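Local coordinates for ABC transporter ATP-binding protein (PDB 2PJZ), which probably binds and hydrolyses ATP as the nucleotide-binding subunit of an ABC transporter, possibly one that imports cobalt, at residues 33-38 / 177-182; 49-54 / 76-81; 70-75 / 98-103; 194-199 / 206-211. One frame throughout, in Å; residues are numbered along the deposited sequence.

Contact 1: residues 33-38 / 177-182; sequences VIILGP and EGILVT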
# COMPACT_ATOMS: atom_id res chain seq x y z
N VAL A 33 -5.62 -3.28 -4.97
CA VAL A 33 -4.93 -4.54 -4.68
C VAL A 33 -3.97 -4.26 -3.52
O VAL A 33 -3.58 -3.10 -3.27
CB VAL A 33 -4.20 -5.13 -5.91
CG1 VAL A 33 -5.20 -5.38 -7.07
CG2 VAL A 33 -2.99 -4.24 -6.36
N ILE A 34 -3.61 -5.31 -2.80
CA ILE A 34 -2.71 -5.17 -1.67
C ILE A 34 -1.37 -5.79 -2.02
O ILE A 34 -1.31 -6.88 -2.59
CB ILE A 34 -3.30 -5.85 -0.40
CG1 ILE A 34 -4.62 -5.18 -0.01
CG2 ILE A 34 -2.28 -5.80 0.79
CD1 ILE A 34 -5.45 -6.02 0.97
N ILE A 35 -0.29 -5.08 -1.72
CA ILE A 35 1.01 -5.66 -1.98
C ILE A 35 1.56 -5.94 -0.59
O ILE A 35 1.63 -5.02 0.24
CB ILE A 35 1.94 -4.67 -2.73
CG1 ILE A 35 1.42 -4.44 -4.17
CG2 ILE A 35 3.40 -5.20 -2.75
CD1 ILE A 35 2.32 -3.46 -4.99
N LEU A 36 1.90 -7.21 -0.36
CA LEU A 36 2.38 -7.67 0.95
C LEU A 36 3.85 -7.92 0.85
O LEU A 36 4.30 -8.56 -0.08
CB LEU A 36 1.71 -9.00 1.37
CG LEU A 36 0.22 -9.01 1.58
CD1 LEU A 36 -0.26 -10.47 1.77
CD2 LEU A 36 -0.13 -8.11 2.80
N GLY A 37 4.62 -7.39 1.78
CA GLY A 37 6.05 -7.67 1.68
C GLY A 37 6.64 -7.35 3.03
O GLY A 37 6.14 -6.47 3.71
N PRO A 38 7.73 -8.06 3.39
CA PRO A 38 8.46 -7.73 4.61
C PRO A 38 8.99 -6.32 4.61
O PRO A 38 9.17 -5.70 3.54
CB PRO A 38 9.62 -8.75 4.63
CG PRO A 38 9.67 -9.35 3.31
CD PRO A 38 8.31 -9.22 2.69
N GLU A 177 -9.93 2.41 -7.22
CA GLU A 177 -8.78 1.69 -7.79
C GLU A 177 -7.53 2.12 -7.01
O GLU A 177 -7.43 3.27 -6.55
CB GLU A 177 -8.59 2.09 -9.25
CG GLU A 177 -7.33 1.55 -9.97
CD GLU A 177 -7.33 1.99 -11.43
OE1 GLU A 177 -8.33 1.69 -12.15
OE2 GLU A 177 -6.34 2.63 -11.85
N GLY A 178 -6.57 1.21 -6.88
CA GLY A 178 -5.28 1.63 -6.35
C GLY A 178 -4.51 0.51 -5.72
O GLY A 178 -4.76 -0.68 -5.97
N ILE A 179 -3.54 0.90 -4.90
CA ILE A 179 -2.59 -0.07 -4.36
C ILE A 179 -2.44 0.29 -2.91
O ILE A 179 -2.24 1.46 -2.56
CB ILE A 179 -1.21 0.01 -5.08
CG1 ILE A 179 -1.32 -0.54 -6.52
CG2 ILE A 179 -0.12 -0.83 -4.30
CD1 ILE A 179 -0.09 -0.16 -7.38
N LEU A 180 -2.55 -0.72 -2.04
CA LEU A 180 -2.34 -0.53 -0.62
C LEU A 180 -1.14 -1.39 -0.27
O LEU A 180 -1.16 -2.57 -0.57
CB LEU A 180 -3.57 -1.04 0.16
CG LEU A 180 -3.61 -0.80 1.69
CD1 LEU A 180 -5.06 -0.87 2.21
CD2 LEU A 180 -2.72 -1.81 2.45
N VAL A 181 -0.11 -0.83 0.36
CA VAL A 181 1.03 -1.65 0.73
C VAL A 181 1.14 -1.82 2.25
O VAL A 181 0.92 -0.88 2.99
CB VAL A 181 2.40 -1.15 0.14
CG1 VAL A 181 2.27 -0.84 -1.37
CG2 VAL A 181 2.93 0.05 0.88
N THR A 182 1.50 -3.04 2.67
CA THR A 182 1.61 -3.34 4.11
C THR A 182 2.45 -4.56 4.40
O THR A 182 2.53 -5.49 3.57
CB THR A 182 0.20 -3.51 4.77
OG1 THR A 182 0.36 -3.61 6.20
CG2 THR A 182 -0.50 -4.77 4.21
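The central parallel sheet expected of a P-loop NTPase supplies this contact: Val33 to Leu36 on strand 32-36 run beside Ile179 to Thr182, the two short axes only 28° apart. Leu180 N donates to Val33 O and Ile35 N to Leu180 O, each over 2.9 Å. Further bonds run from Val33 N to Gly178 O and from Thr182 N to Ile35 O. Gly37 N to Thr182 O, at 3.3 Å, is weak, and marks where the chain leaves the strand and enters what fits a Walker A loop. Val33, Ile35, Ile179 and Val181 share one face, where Leu47 of helix 43-50 packs on Ile179 and Val181. There the side chains of Ile35 and Ile179 cross obliquely, CD1 of Ile35 lying 3.7 Å from CG2 of Ile179. On the face of Ile34, Leu36, Leu180 and Thr182, the methyl of Thr182 does the touching, with CG2 3.6 Å from Leu36 CD2 and 4.0 Å from Ile34 CG2. A chi1 of -172° sets Thr182 OG1 anti to its own N and leaves CG2 to face the leucine, while OG1 bonds to Glu154 and to the amide of Glu184.

Contact 2: residues 49-54 / 76-81; sequences AISGLL and YSTNLP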
# COMPACT_ATOMS: atom_id res chain seq x y z
N ALA A 49 7.70 5.85 -6.33
CA ALA A 49 7.89 5.93 -7.78
C ALA A 49 6.55 6.16 -8.51
O ALA A 49 6.44 7.04 -9.38
CB ALA A 49 8.58 4.70 -8.30
N ILE A 50 5.54 5.37 -8.17
CA ILE A 50 4.21 5.53 -8.80
C ILE A 50 3.65 6.94 -8.55
O ILE A 50 3.00 7.53 -9.43
CB ILE A 50 3.21 4.43 -8.25
CG1 ILE A 50 3.67 3.02 -8.66
CG2 ILE A 50 1.78 4.72 -8.70
CD1 ILE A 50 2.92 1.87 -7.87
N SER A 51 3.93 7.50 -7.37
CA SER A 51 3.43 8.83 -6.97
C SER A 51 4.26 10.00 -7.47
O SER A 51 3.96 11.18 -7.16
CB SER A 51 3.27 8.93 -5.46
OG SER A 51 2.55 7.83 -4.98
N GLY A 52 5.30 9.72 -8.27
CA GLY A 52 6.05 10.79 -8.92
C GLY A 52 7.14 11.36 -8.00
O GLY A 52 7.60 12.48 -8.19
N LEU A 53 7.54 10.59 -7.00
CA LEU A 53 8.41 11.11 -5.92
C LEU A 53 9.84 10.54 -5.95
O LEU A 53 10.69 10.92 -5.12
CB LEU A 53 7.78 10.82 -4.54
CG LEU A 53 6.40 11.47 -4.26
CD1 LEU A 53 5.69 10.77 -3.09
CD2 LEU A 53 6.60 12.95 -4.02
N LEU A 54 10.13 9.67 -6.91
CA LEU A 54 11.47 9.07 -7.00
C LEU A 54 11.72 8.65 -8.43
O LEU A 54 10.79 8.22 -9.10
CB LEU A 54 11.49 7.82 -6.13
CG LEU A 54 12.49 7.50 -5.03
CD1 LEU A 54 12.97 8.71 -4.26
CD2 LEU A 54 11.84 6.48 -4.10
N TYR A 76 -5.76 11.33 -8.62
CA TYR A 76 -4.87 10.42 -7.87
C TYR A 76 -4.53 11.03 -6.52
O TYR A 76 -4.28 12.24 -6.43
CB TYR A 76 -3.58 10.21 -8.68
CG TYR A 76 -2.57 9.34 -7.95
CD1 TYR A 76 -2.66 7.96 -8.01
CD2 TYR A 76 -1.56 9.91 -7.16
CE1 TYR A 76 -1.76 7.14 -7.33
CE2 TYR A 76 -0.63 9.10 -6.49
CZ TYR A 76 -0.76 7.71 -6.58
OH TYR A 76 0.13 6.89 -5.94
N SER A 77 -4.50 10.20 -5.48
CA SER A 77 -4.07 10.60 -4.16
C SER A 77 -3.11 9.58 -3.56
O SER A 77 -3.20 8.40 -3.86
CB SER A 77 -5.27 10.66 -3.18
OG SER A 77 -6.10 11.72 -3.47
N THR A 78 -2.23 10.04 -2.67
CA THR A 78 -1.41 9.15 -1.85
C THR A 78 -1.40 9.70 -0.42
O THR A 78 -1.60 10.90 -0.19
CB THR A 78 0.06 8.98 -2.42
OG1 THR A 78 0.82 8.06 -1.61
CG2 THR A 78 0.79 10.35 -2.43
N ASN A 79 -1.22 8.81 0.53
CA ASN A 79 -1.00 9.23 1.93
C ASN A 79 0.47 9.31 2.28
O ASN A 79 0.80 9.52 3.45
CB ASN A 79 -1.69 8.25 2.89
CG ASN A 79 -1.00 6.88 2.95
OD1 ASN A 79 -0.12 6.56 2.13
ND2 ASN A 79 -1.37 6.08 3.95
N LEU A 80 1.36 9.18 1.29
CA LEU A 80 2.81 9.19 1.58
C LEU A 80 3.22 10.52 2.22
O LEU A 80 2.76 11.59 1.80
CB LEU A 80 3.67 8.96 0.33
CG LEU A 80 3.74 7.52 -0.18
CD1 LEU A 80 4.23 7.58 -1.66
CD2 LEU A 80 4.67 6.63 0.66
N PRO A 81 4.10 10.46 3.24
CA PRO A 81 4.44 11.69 3.97
C PRO A 81 5.03 12.76 3.05
O PRO A 81 4.81 13.94 3.28
CB PRO A 81 5.48 11.22 5.00
CG PRO A 81 5.30 9.79 5.14
CD PRO A 81 4.78 9.27 3.78
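One side-chain hydrogen bond, from the phenol of Tyr76 to the hydroxyl of Ser51, ties the end of the helix that follows the probable P-loop to edge strand 76-78 of the core sheet. Tyr76 OH gives its proton to Ser51 OG over 2.8 Å, and the acceptor lies at the ring's edge, near its plane. With CG anti to the backbone N (chi1 177°), the tyrosine ring extends from the strand across to the helix end. Ser51 OG is also bonded to the carbonyl of Leu47, one turn back in helix 43-50. Two further polar features shape the backbones. Gly52, at positive phi, closes the helix in a Schellman motif, its N bonded to Ala49 O at 3.1 Å. Thr78 OG1 accepts from Leu80 N at 3.2 Å in an ST turn, and the same hydroxyl is bonded to Gly151 O on the neighbouring strand.

Van der Waals contacts surround the two hydroxyls. Leu80 CD1 comes 3.7 Å from Ser51 OG; it also makes an apolar contact with Leu53 CD1 at 3.8 Å, the two leucines sliding past each other in opposite directions. Ile50 CG2 approaches Tyr76 OH to 3.9 Å, its side chain roughly perpendicular to that of the tyrosine. Thr78 CB adds a contact to Ser51 OG at 3.8 Å.

Since Ser51 OG accepts from the phenol, its own proton can serve Leu47 O: a directed relay from strand to helix carbonyl, with leucine and isoleucine carbons beside it.

Contact 3: residues 70-75 / 98-103; sequences IRNYIR and EELKGL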
# COMPACT_ATOMS: atom_id res chain seq x y z
N ILE A 70 3.52 13.64 -15.48
CA ILE A 70 2.51 14.11 -14.53
C ILE A 70 3.11 15.01 -13.46
O ILE A 70 3.87 14.55 -12.59
CB ILE A 70 1.77 12.94 -13.84
CG1 ILE A 70 1.12 12.02 -14.90
CG2 ILE A 70 0.66 13.49 -12.91
CD1 ILE A 70 0.50 10.69 -14.30
N ARG A 71 2.73 16.28 -13.46
CA ARG A 71 3.08 17.12 -12.33
C ARG A 71 2.01 17.00 -11.25
O ARG A 71 2.32 16.84 -10.06
CB ARG A 71 3.26 18.58 -12.76
CG ARG A 71 3.43 19.54 -11.57
CD ARG A 71 4.73 19.28 -10.84
NE ARG A 71 4.91 20.20 -9.71
CZ ARG A 71 4.26 20.09 -8.55
NH1 ARG A 71 3.37 19.11 -8.35
NH2 ARG A 71 4.49 20.97 -7.58
N ASN A 72 0.75 17.08 -11.65
CA ASN A 72 -0.34 16.78 -10.71
C ASN A 72 -1.47 16.16 -11.47
O ASN A 72 -1.76 16.59 -12.60
CB ASN A 72 -0.87 18.04 -9.97
CG ASN A 72 -1.94 17.68 -8.92
OD1 ASN A 72 -1.71 16.82 -8.08
ND2 ASN A 72 -3.14 18.30 -9.02
N TYR A 73 -2.11 15.16 -10.86
CA TYR A 73 -3.31 14.56 -11.44
C TYR A 73 -4.35 14.59 -10.33
O TYR A 73 -4.18 13.94 -9.32
CB TYR A 73 -3.02 13.12 -11.88
CG TYR A 73 -4.17 12.36 -12.50
CD1 TYR A 73 -5.24 13.02 -13.19
CD2 TYR A 73 -4.19 10.96 -12.45
CE1 TYR A 73 -6.29 12.28 -13.79
CE2 TYR A 73 -5.21 10.21 -13.09
CZ TYR A 73 -6.25 10.88 -13.73
OH TYR A 73 -7.21 10.10 -14.31
N ILE A 74 -5.41 15.39 -10.52
CA ILE A 74 -6.39 15.61 -9.45
C ILE A 74 -7.09 14.36 -8.98
O ILE A 74 -7.51 14.29 -7.81
CB ILE A 74 -7.48 16.66 -9.80
CG1 ILE A 74 -8.16 16.33 -11.13
CG2 ILE A 74 -6.91 18.07 -9.66
CD1 ILE A 74 -9.52 17.00 -11.30
N ARG A 75 -7.20 13.37 -9.86
CA ARG A 75 -7.87 12.11 -9.54
C ARG A 75 -7.05 11.05 -8.82
O ARG A 75 -7.57 9.98 -8.48
CB ARG A 75 -8.51 11.50 -10.79
CG ARG A 75 -9.52 12.52 -11.42
CD ARG A 75 -10.32 11.85 -12.49
NE ARG A 75 -10.83 12.79 -13.49
CZ ARG A 75 -12.08 13.21 -13.55
NH1 ARG A 75 -12.98 12.79 -12.67
NH2 ARG A 75 -12.43 14.06 -14.52
N GLU A 98 -7.67 21.03 -0.90
CA GLU A 98 -8.96 21.45 -1.48
C GLU A 98 -8.80 21.88 -2.93
O GLU A 98 -9.65 21.58 -3.77
CB GLU A 98 -9.58 22.61 -0.67
CG GLU A 98 -10.12 22.22 0.71
CD GLU A 98 -10.67 23.42 1.46
OE1 GLU A 98 -11.38 24.21 0.81
OE2 GLU A 98 -10.38 23.57 2.68
N GLU A 99 -7.71 22.57 -3.24
CA GLU A 99 -7.41 23.00 -4.61
C GLU A 99 -6.64 21.96 -5.43
O GLU A 99 -6.99 21.69 -6.59
CB GLU A 99 -6.61 24.30 -4.59
CG GLU A 99 -7.41 25.45 -3.99
CD GLU A 99 -8.73 25.63 -4.70
OE1 GLU A 99 -8.72 25.81 -5.95
OE2 GLU A 99 -9.78 25.56 -4.02
N LEU A 100 -5.61 21.38 -4.83
CA LEU A 100 -4.71 20.46 -5.53
C LEU A 100 -5.41 19.19 -5.97
O LEU A 100 -5.15 18.69 -7.07
CB LEU A 100 -3.50 20.14 -4.63
CG LEU A 100 -2.31 19.38 -5.24
CD1 LEU A 100 -1.63 20.21 -6.34
CD2 LEU A 100 -1.30 18.98 -4.16
N LYS A 101 -6.29 18.66 -5.12
CA LYS A 101 -6.96 17.39 -5.38
C LYS A 101 -8.48 17.49 -5.35
O LYS A 101 -9.18 16.47 -5.51
CB LYS A 101 -6.51 16.33 -4.33
CG LYS A 101 -5.00 15.98 -4.36
CD LYS A 101 -4.51 15.41 -5.73
CE LYS A 101 -3.03 15.04 -5.63
NZ LYS A 101 -2.51 14.40 -6.93
N GLY A 102 -9.00 18.68 -5.11
CA GLY A 102 -10.47 18.79 -4.91
C GLY A 102 -10.93 18.15 -3.61
O GLY A 102 -12.02 17.59 -3.54
N LEU A 103 -10.10 18.21 -2.58
CA LEU A 103 -10.49 17.68 -1.26
C LEU A 103 -11.76 18.40 -0.75
O LEU A 103 -11.88 19.62 -0.88
CB LEU A 103 -9.34 17.79 -0.24
CG LEU A 103 -9.58 17.34 1.23
CD1 LEU A 103 -8.25 16.91 1.85
CD2 LEU A 103 -10.18 18.52 2.02
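Lys101 NZ grips Asn72 OD1 at 2.8 Å and Tyr73 O at 3.0 Å, joining the loop before strand 76-78 to the end of helix 90-100, which, from its place in the chain, probably belongs to the helical subdomain of an ABC ATPase. The two oxygens are used differently: the ammonium lies 27° out of the carbonyl plane of Asn72 but 47° above that of Tyr73, off its lone pairs. A third partner, Tyr76 O, also binds NZ. The lysine chain bends at chi2 (-59°) and then runs extended, which brings NZ back over the loop.

Asn72 uses the other end of its amide as well, ND2 donating to Leu100 O at 2.8 Å, in the last turn of the helix. CG stands anti to the asparagine's backbone N, reaching across so that ND2 meets the last helical carbonyl and OD1 the lysine just after it. With a leucine at Asn72, Leu100 O would probably lose its donor and the lysine one of its three acceptors, leaving the loop less firmly fixed to the helix end.

Outward from these bonds the backbones run close, Ile74 CA lying 4.5 Å from Lys101 CA. Leu100 CD1 sits over the face of the Asn72 amide, 3.6 Å from its CG.

Contact 4: residues 194-199 / 206-211; sequences YKAYFL and GPISVS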
# COMPACT_ATOMS: atom_id res chain seq x y z
N TYR A 194 -10.52 -8.56 -1.58
CA TYR A 194 -9.44 -7.88 -2.34
C TYR A 194 -8.43 -8.87 -2.85
O TYR A 194 -8.37 -9.98 -2.34
CB TYR A 194 -8.73 -6.84 -1.47
CG TYR A 194 -9.59 -5.66 -1.22
CD1 TYR A 194 -9.15 -4.37 -1.47
CD2 TYR A 194 -10.87 -5.82 -0.70
CE1 TYR A 194 -10.00 -3.26 -1.23
CE2 TYR A 194 -11.71 -4.76 -0.48
CZ TYR A 194 -11.28 -3.49 -0.74
OH TYR A 194 -12.18 -2.48 -0.48
N LYS A 195 -7.68 -8.50 -3.89
CA LYS A 195 -6.59 -9.31 -4.39
C LYS A 195 -5.29 -8.82 -3.76
O LYS A 195 -5.13 -7.61 -3.50
CB LYS A 195 -6.45 -9.20 -5.92
CG LYS A 195 -7.62 -9.77 -6.73
CD LYS A 195 -7.27 -9.69 -8.21
CE LYS A 195 -8.51 -9.87 -9.08
NZ LYS A 195 -8.29 -9.05 -10.31
N ALA A 196 -4.39 -9.77 -3.52
CA ALA A 196 -3.03 -9.53 -3.02
C ALA A 196 -1.91 -10.02 -3.94
O ALA A 196 -2.01 -11.04 -4.66
CB ALA A 196 -2.85 -10.15 -1.59
N TYR A 197 -0.79 -9.30 -3.87
CA TYR A 197 0.47 -9.72 -4.45
C TYR A 197 1.51 -9.74 -3.32
O TYR A 197 1.38 -9.00 -2.37
CB TYR A 197 0.93 -8.69 -5.48
CG TYR A 197 0.05 -8.64 -6.70
CD1 TYR A 197 0.43 -9.30 -7.86
CD2 TYR A 197 -1.16 -7.94 -6.68
CE1 TYR A 197 -0.37 -9.27 -9.01
CE2 TYR A 197 -1.98 -7.90 -7.82
CZ TYR A 197 -1.56 -8.58 -8.99
OH TYR A 197 -2.33 -8.59 -10.12
N PHE A 198 2.49 -10.62 -3.44
CA PHE A 198 3.65 -10.64 -2.55
C PHE A 198 4.85 -9.99 -3.25
O PHE A 198 5.14 -10.32 -4.39
CB PHE A 198 4.03 -12.09 -2.25
CG PHE A 198 3.06 -12.77 -1.34
CD1 PHE A 198 3.25 -12.73 0.06
CD2 PHE A 198 1.95 -13.43 -1.87
CE1 PHE A 198 2.34 -13.37 0.92
CE2 PHE A 198 1.05 -14.08 -1.01
CZ PHE A 198 1.24 -14.04 0.38
N LEU A 199 5.54 -9.09 -2.56
CA LEU A 199 6.84 -8.62 -3.06
C LEU A 199 7.88 -9.50 -2.35
O LEU A 199 8.24 -9.21 -1.20
CB LEU A 199 7.04 -7.13 -2.73
CG LEU A 199 8.24 -6.39 -3.33
CD1 LEU A 199 8.31 -6.48 -4.87
CD2 LEU A 199 8.18 -4.97 -2.90
N GLY A 206 1.70 -12.97 -7.81
CA GLY A 206 0.26 -13.00 -7.56
C GLY A 206 -0.45 -12.83 -8.89
O GLY A 206 0.18 -12.97 -9.93
N PRO A 207 -1.75 -12.51 -8.87
CA PRO A 207 -2.55 -12.18 -7.71
C PRO A 207 -3.09 -13.42 -6.95
O PRO A 207 -3.07 -14.51 -7.50
CB PRO A 207 -3.71 -11.39 -8.32
CG PRO A 207 -3.90 -12.02 -9.66
CD PRO A 207 -2.52 -12.40 -10.13
N ILE A 208 -3.50 -13.23 -5.71
CA ILE A 208 -4.26 -14.26 -4.98
C ILE A 208 -5.39 -13.60 -4.23
O ILE A 208 -5.24 -12.48 -3.72
CB ILE A 208 -3.34 -15.13 -4.06
CG1 ILE A 208 -4.15 -16.23 -3.35
CG2 ILE A 208 -2.61 -14.27 -3.01
CD1 ILE A 208 -3.27 -17.20 -2.55
N SER A 209 -6.55 -14.25 -4.17
CA SER A 209 -7.64 -13.72 -3.37
C SER A 209 -7.22 -13.67 -1.89
O SER A 209 -6.69 -14.68 -1.37
CB SER A 209 -8.86 -14.63 -3.52
OG SER A 209 -9.83 -14.29 -2.54
N VAL A 210 -7.45 -12.55 -1.23
CA VAL A 210 -7.17 -12.47 0.21
C VAL A 210 -8.09 -13.46 0.98
O VAL A 210 -7.67 -14.12 1.93
CB VAL A 210 -7.33 -11.07 0.75
CG1 VAL A 210 -7.25 -11.07 2.24
CG2 VAL A 210 -6.17 -10.16 0.21
N SER A 211 -9.34 -13.58 0.52
CA SER A 211 -10.27 -14.54 1.14
C SER A 211 -9.65 -15.93 1.16
O SER A 211 -9.66 -16.61 2.19
CB SER A 211 -11.64 -14.56 0.42
OG SER A 211 -12.49 -15.55 0.98
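Ala196 and Ile208 form a hydrogen-bonded antiparallel pair in the beta hairpin of strands 195-200 and 203-209, the latter lying at the edge of the core sheet. Both bonds of the pair, Ala196 N to Ile208 O and Ile208 N to Ala196 O, are 2.8 Å long and lie in the carbonyl planes. Past Ser209, at the N-cap of helix 210-214, Val210 N continues the pairing to Tyr194 O at 2.9 Å.

Beside the strands, Pro207, preceded by a cis peptide, covers one face of the Tyr197 ring. Its CB makes an off-centre CH-pi contact, 4.1 Å from the ring centroid and 30° off the normal. A chi1 of -68° swings the tyrosine ring toward Gly206, whose position has no room for a side chain: a CB there would collide with Tyr197 CD1 and Ala196 O. Shortening Tyr197 to an alanine would remove the ring face that Pro207 CB lies against and is likely to leave the proline without that partner and more open to solvent.

Facing the other way, Phe198 crosses to Ile208, CE2 to CG2 at 4.2 Å, under cover from Leu228 and Ile239. Ala196 CB, on this face too, meets Val210 CG2 at 3.8 Å.

Three of the four contacts share one sheet. Contacts 1 and 4 are adjacent, their centres 9 Å apart: strand 32-36 lies next to 195-200, with probable hydrogen bonds from Leu36 N to Tyr197 O (2.7 Å) and from Tyr197 N to Ile34 O (2.8 Å). Contact 2 meets contact 1 where Ile50 CD1 packs on Ile179 CD1 at 3.7 Å, so the helix after the probable P-loop bridges them. Contact 3 joins contact 2 through Lys101 NZ and Tyr76 O, 2.8 Å apart. Its centre is about 29 Å from that of contact 4. A sulfate, probably from the crystallisation liquor, lies about 6 Å from the side-chain position of Gly37 in contact 1, consistent with a phosphate-binding loop.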